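Local coordinates for assembly chaperone of ribosomal protein L4 (Acl4) (Chaetomium thermophilum, PDB 5TQB) that probably acts as a dedicated assembly chaperone that binds ribosomal protein L4 with a helical tetratricopeptide-repeat scaffold, at residues Ser233-Arg236 against Leu237-Val241; Glu326-Ala329 against Ser330-Glu334. All coordinates share one frame; numbering follows the deposited sequence.

Overall arrangement
Both contacts are successive turns of one helix packing against each other: contact 1 closes helix 228-240, and contact 2 lies at the end of helix 318-333, the last of the chain. Their centres are 23 Å apart and their nearest atoms about 10 Å, so they do not touch. Helix 262-281 bridges them, since Tyr270 meets Ile239 of contact 1 and Leu327 of contact 2. Contact 1 is buried, about 14 Å from the centre of the chain, and several of its residues face the chain of another protein. Contact 2, about 33 Å out, is partly open, and a single residue, Glu326, comes within reach of that partner, only weakly and at long range.

Contact 1: Ser233-Arg236 against Leu237-Val241; sequences SLVR and LLIEV
Ile239 folds back over the carbonyl of Val235, one helical turn earlier. Its CB starts 3.7 Å from Val235 O, and CG1, anti to the carbonyl carbon (chi1 -61°), comes in to 3.3 Å from the same oxygen. The chain then runs on to CD1, which lies 3.8 Å from Val235 CG1; the two side chains sit alongside each other and point the same way. The backbone N of Ile239 is hydrogen-bonded to that carbonyl too, at 3.0 Å from Val235 O.

This is the i to i+4 pattern of an alpha-helix, here the last turns of helix 228-240 in an all-helical, TPR-like array. Val235 and Leu238 lean on helix 244-257, while Leu234 and Leu237 face helices 185-197 and 201-212, so the two faces of this helix meet different neighbours.

Leu238 follows the same course, but its side chain crosses that of Leu234 at a slant, with CD1 4.1 Å from Leu234 CG; its N is hydrogen-bonded to Leu234 O at 2.9 Å. Leu237 lays CG against Ser233 O at 3.4 Å. The polar ends turn to the chain of another protein: Arg236 NH2 bonds to its backbone, and Glu240 accepts backbone hydrogen bonds of that chain at OE1 and OE2, while OE2 also forms a salt bridge with a basic side chain there.

Contact 2: Glu326-Ala329 against Ser330-Glu334; sequences ELIA and SIIGE
This is a local, turn-to-turn contact within an alpha-helix, at the C-terminal end of helix 318-333, where one flank is packed and the other is open. Ile328 and Ile332 carry its side-chain part. CG2 of Ile328 and CD1 of Ile332 meet at 3.9 Å, two methyls from chains that slant across each other. In Ile332 a chi1 of -75° sets CG1 beside the backbone N, and an extended chi2 carries CD1 on to the preceding turn; on the way CG1 passes 3.3 Å from Ile328 O.

Ile331 repeats that course one residue earlier, with CG1 at 3.3 Å from Leu327 O and its amide N bonded to the same oxygen at 3.0 Å. Leu327 and Ile331 form the inner side, resting on Tyr273 of helix 262-281 and, respectively, on Leu303 and Ser299 of helix 291-313. Ser330 turns OG away from its own backbone N (chi1 161°) to bond with Tyr273 OH, while its CB lies 3.3 Å from Glu326 O. Gly333 N bonds to Ala329 O at 3.2 Å, and past it the amide of Glu334 makes just weak bonds to Ser330 O and Ile331 O.

Main-chain bonds and aliphatic contact thus hold these turns together, whereas the polar side-chain attachments, Ser330 to Tyr273 and the salt bridge of Glu334 to Arg280, tie the terminal helix to helix 262-281.

Contact 1: Ser233-Arg236 against Leu237-Val241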
loop_
_atom_site.group_PDB
_atom_site.type_symbol
_atom_site.label_atom_id
_atom_site.label_comp_id
_atom_site.label_asym_id
_atom_site.label_seq_id
_atom_site.Cartn_x
_atom_site.Cartn_y
_atom_site.Cartn_z
ATOM N N SER B 233 6.728 8.504 -1.729
ATOM C CA SER B 233 7.463 9.376 -2.636
ATOM C C SER B 233 6.554 10.481 -3.152
ATOM O O SER B 233 6.972 11.640 -3.291
ATOM C CB SER B 233 8.023 8.563 -3.802
ATOM O OG SER B 233 8.371 9.387 -4.901
ATOM N N LEU B 234 5.304 10.120 -3.421
ATOM C CA LEU B 234 4.324 11.082 -3.908
ATOM C C LEU B 234 4.123 12.221 -2.909
ATOM O O LEU B 234 4.118 13.389 -3.291
ATOM C CB LEU B 234 2.992 10.389 -4.187
ATOM C CG LEU B 234 1.835 11.306 -4.576
ATOM C CD1 LEU B 234 2.127 12.004 -5.899
ATOM C CD2 LEU B 234 0.549 10.518 -4.643
ATOM N N VAL B 235 3.962 11.880 -1.633
ATOM C CA VAL B 235 3.731 12.888 -0.602
ATOM C C VAL B 235 4.875 13.900 -0.543
ATOM O O VAL B 235 4.638 15.091 -0.334
ATOM C CB VAL B 235 3.537 12.243 0.781
ATOM C CG1 VAL B 235 3.519 13.289 1.880
ATOM C CG2 VAL B 235 2.239 11.460 0.815
ATOM N N ARG B 236 6.105 13.421 -0.718
ATOM C CA ARG B 236 7.280 14.285 -0.693
ATOM C C ARG B 236 7.222 15.259 -1.868
ATOM O O ARG B 236 7.528 16.443 -1.718
ATOM C CB ARG B 236 8.567 13.455 -0.742
ATOM C CG ARG B 236 8.854 12.657 0.530
ATOM C CD ARG B 236 9.932 11.584 0.314
ATOM N NE ARG B 236 11.236 12.144 -0.060
ATOM C CZ ARG B 236 12.273 12.308 0.766
ATOM N NH1 ARG B 236 12.194 11.958 2.044
ATOM N NH2 ARG B 236 13.409 12.825 0.309
ATOM N N LEU B 237 6.796 14.759 -3.024
ATOM C CA LEU B 237 6.620 15.599 -4.203
ATOM C C LEU B 237 5.521 16.640 -3.997
ATOM O O LEU B 237 5.646 17.772 -4.454
ATOM C CB LEU B 237 6.284 14.747 -5.430
ATOM C CG LEU B 237 7.338 13.738 -5.893
ATOM C CD1 LEU B 237 6.799 12.949 -7.063
ATOM C CD2 LEU B 237 8.631 14.412 -6.271
ATOM N N LEU B 238 4.446 16.249 -3.317
ATOM C CA LEU B 238 3.302 17.133 -3.095
ATOM C C LEU B 238 3.610 18.289 -2.138
ATOM O O LEU B 238 3.145 19.411 -2.342
ATOM C CB LEU B 238 2.117 16.338 -2.545
ATOM C CG LEU B 238 1.386 15.404 -3.509
ATOM C CD1 LEU B 238 0.335 14.618 -2.749
ATOM C CD2 LEU B 238 0.744 16.176 -4.649
ATOM N N ILE B 239 4.369 18.008 -1.084
ATOM C CA ILE B 239 4.757 19.044 -0.137
ATOM C C ILE B 239 5.783 19.967 -0.794
ATOM O O ILE B 239 5.788 21.173 -0.559
ATOM C CB ILE B 239 5.336 18.438 1.154
ATOM C CG1 ILE B 239 4.290 17.562 1.838
ATOM C CG2 ILE B 239 5.763 19.529 2.125
ATOM C CD1 ILE B 239 4.864 16.643 2.894
ATOM N N GLU B 240 6.634 19.384 -1.631
ATOM C CA GLU B 240 7.661 20.124 -2.346
ATOM C C GLU B 240 7.060 21.256 -3.175
ATOM O O GLU B 240 7.532 22.393 -3.109
ATOM C CB GLU B 240 8.451 19.177 -3.253
ATOM C CG GLU B 240 9.632 19.824 -3.974
ATOM C CD GLU B 240 10.818 20.088 -3.061
ATOM O OE1 GLU B 240 11.200 19.168 -2.307
ATOM O OE2 GLU B 240 11.368 21.211 -3.100
ATOM N N VAL B 241 6.018 20.946 -3.944
ATOM C CA VAL B 241 5.417 21.921 -4.857
ATOM C C VAL B 241 4.106 22.511 -4.326
ATOM O O VAL B 241 3.235 22.909 -5.104
ATOM C CB VAL B 241 5.183 21.309 -6.254
ATOM C CG1 VAL B 241 6.502 20.831 -6.851
ATOM C CG2 VAL B 241 4.197 20.170 -6.176
#

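Contact 2: Glu326-Ala329 against Ser330-Glu334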
loop_
_atom_site.group_PDB
_atom_site.type_symbol
_atom_site.label_atom_id
_atom_site.label_comp_id
_atom_site.label_asym_id
_atom_site.label_seq_id
_atom_site.Cartn_x
_atom_site.Cartn_y
_atom_site.Cartn_z
ATOM N N GLU B 326 11.706 19.316 17.035
ATOM C CA GLU B 326 11.838 20.751 16.752
ATOM C C GLU B 326 10.500 21.346 16.341
ATOM O O GLU B 326 10.138 22.439 16.776
ATOM C CB GLU B 326 12.826 21.008 15.613
ATOM C CG GLU B 326 14.281 20.699 15.903
ATOM C CD GLU B 326 15.174 21.014 14.710
ATOM O OE1 GLU B 326 15.100 22.155 14.204
ATOM O OE2 GLU B 326 15.933 20.124 14.266
ATOM N N LEU B 327 9.778 20.619 15.491
ATOM C CA LEU B 327 8.499 21.086 14.966
ATOM C C LEU B 327 7.442 21.198 16.061
ATOM O O LEU B 327 6.666 22.152 16.086
ATOM C CB LEU B 327 8.017 20.162 13.846
ATOM C CG LEU B 327 8.834 20.216 12.547
ATOM C CD1 LEU B 327 8.508 19.035 11.635
ATOM C CD2 LEU B 327 8.605 21.541 11.813
ATOM N N ILE B 328 7.414 20.232 16.972
ATOM C CA ILE B 328 6.468 20.273 18.079
ATOM C C ILE B 328 6.787 21.454 18.991
ATOM O O ILE B 328 5.899 22.228 19.342
ATOM C CB ILE B 328 6.479 18.963 18.885
ATOM C CG1 ILE B 328 5.923 17.823 18.027
ATOM C CG2 ILE B 328 5.641 19.105 20.150
ATOM C CD1 ILE B 328 6.076 16.445 18.633
ATOM N N ALA B 329 8.055 21.586 19.365
ATOM C CA ALA B 329 8.500 22.685 20.216
ATOM C C ALA B 329 8.148 24.024 19.583
ATOM O O ALA B 329 7.786 24.981 20.275
ATOM C CB ALA B 329 9.996 22.595 20.449
ATOM N N SER B 330 8.245 24.078 18.259
ATOM C CA SER B 330 7.919 25.281 17.508
ATOM C C SER B 330 6.429 25.624 17.565
ATOM O O SER B 330 6.062 26.770 17.825
ATOM C CB SER B 330 8.348 25.115 16.057
ATOM O OG SER B 330 7.671 26.037 15.226
ATOM N N ILE B 331 5.577 24.634 17.309
ATOM C CA ILE B 331 4.130 24.831 17.373
ATOM C C ILE B 331 3.709 25.293 18.765
ATOM O O ILE B 331 2.798 26.108 18.909
ATOM C CB ILE B 331 3.366 23.534 17.016
ATOM C CG1 ILE B 331 3.607 23.158 15.556
ATOM C CG2 ILE B 331 1.864 23.706 17.230
ATOM C CD1 ILE B 331 3.142 21.760 15.200
ATOM N N ILE B 332 4.378 24.766 19.785
ATOM C CA ILE B 332 4.062 25.097 21.168
ATOM C C ILE B 332 4.321 26.568 21.458
ATOM O O ILE B 332 3.502 27.235 22.092
ATOM C CB ILE B 332 4.874 24.220 22.142
ATOM C CG1 ILE B 332 4.287 22.808 22.168
ATOM C CG2 ILE B 332 4.865 24.809 23.556
ATOM C CD1 ILE B 332 5.127 21.794 22.912
ATOM N N GLY B 333 5.463 27.067 20.998
ATOM C CA GLY B 333 5.850 28.445 21.244
ATOM C C GLY B 333 4.863 29.445 20.674
ATOM O O GLY B 333 4.667 30.522 21.235
ATOM N N GLU B 334 4.236 29.081 19.560
ATOM C CA GLU B 334 3.315 29.975 18.868
ATOM C C GLU B 334 1.871 29.797 19.329
ATOM O O GLU B 334 0.983 30.512 18.868
ATOM C CB GLU B 334 3.383 29.733 17.362
ATOM C CG GLU B 334 4.793 29.730 16.786
ATOM C CD GLU B 334 5.513 31.053 16.977
ATOM O OE1 GLU B 334 6.603 31.050 17.586
ATOM O OE2 GLU B 334 4.995 32.091 16.511
#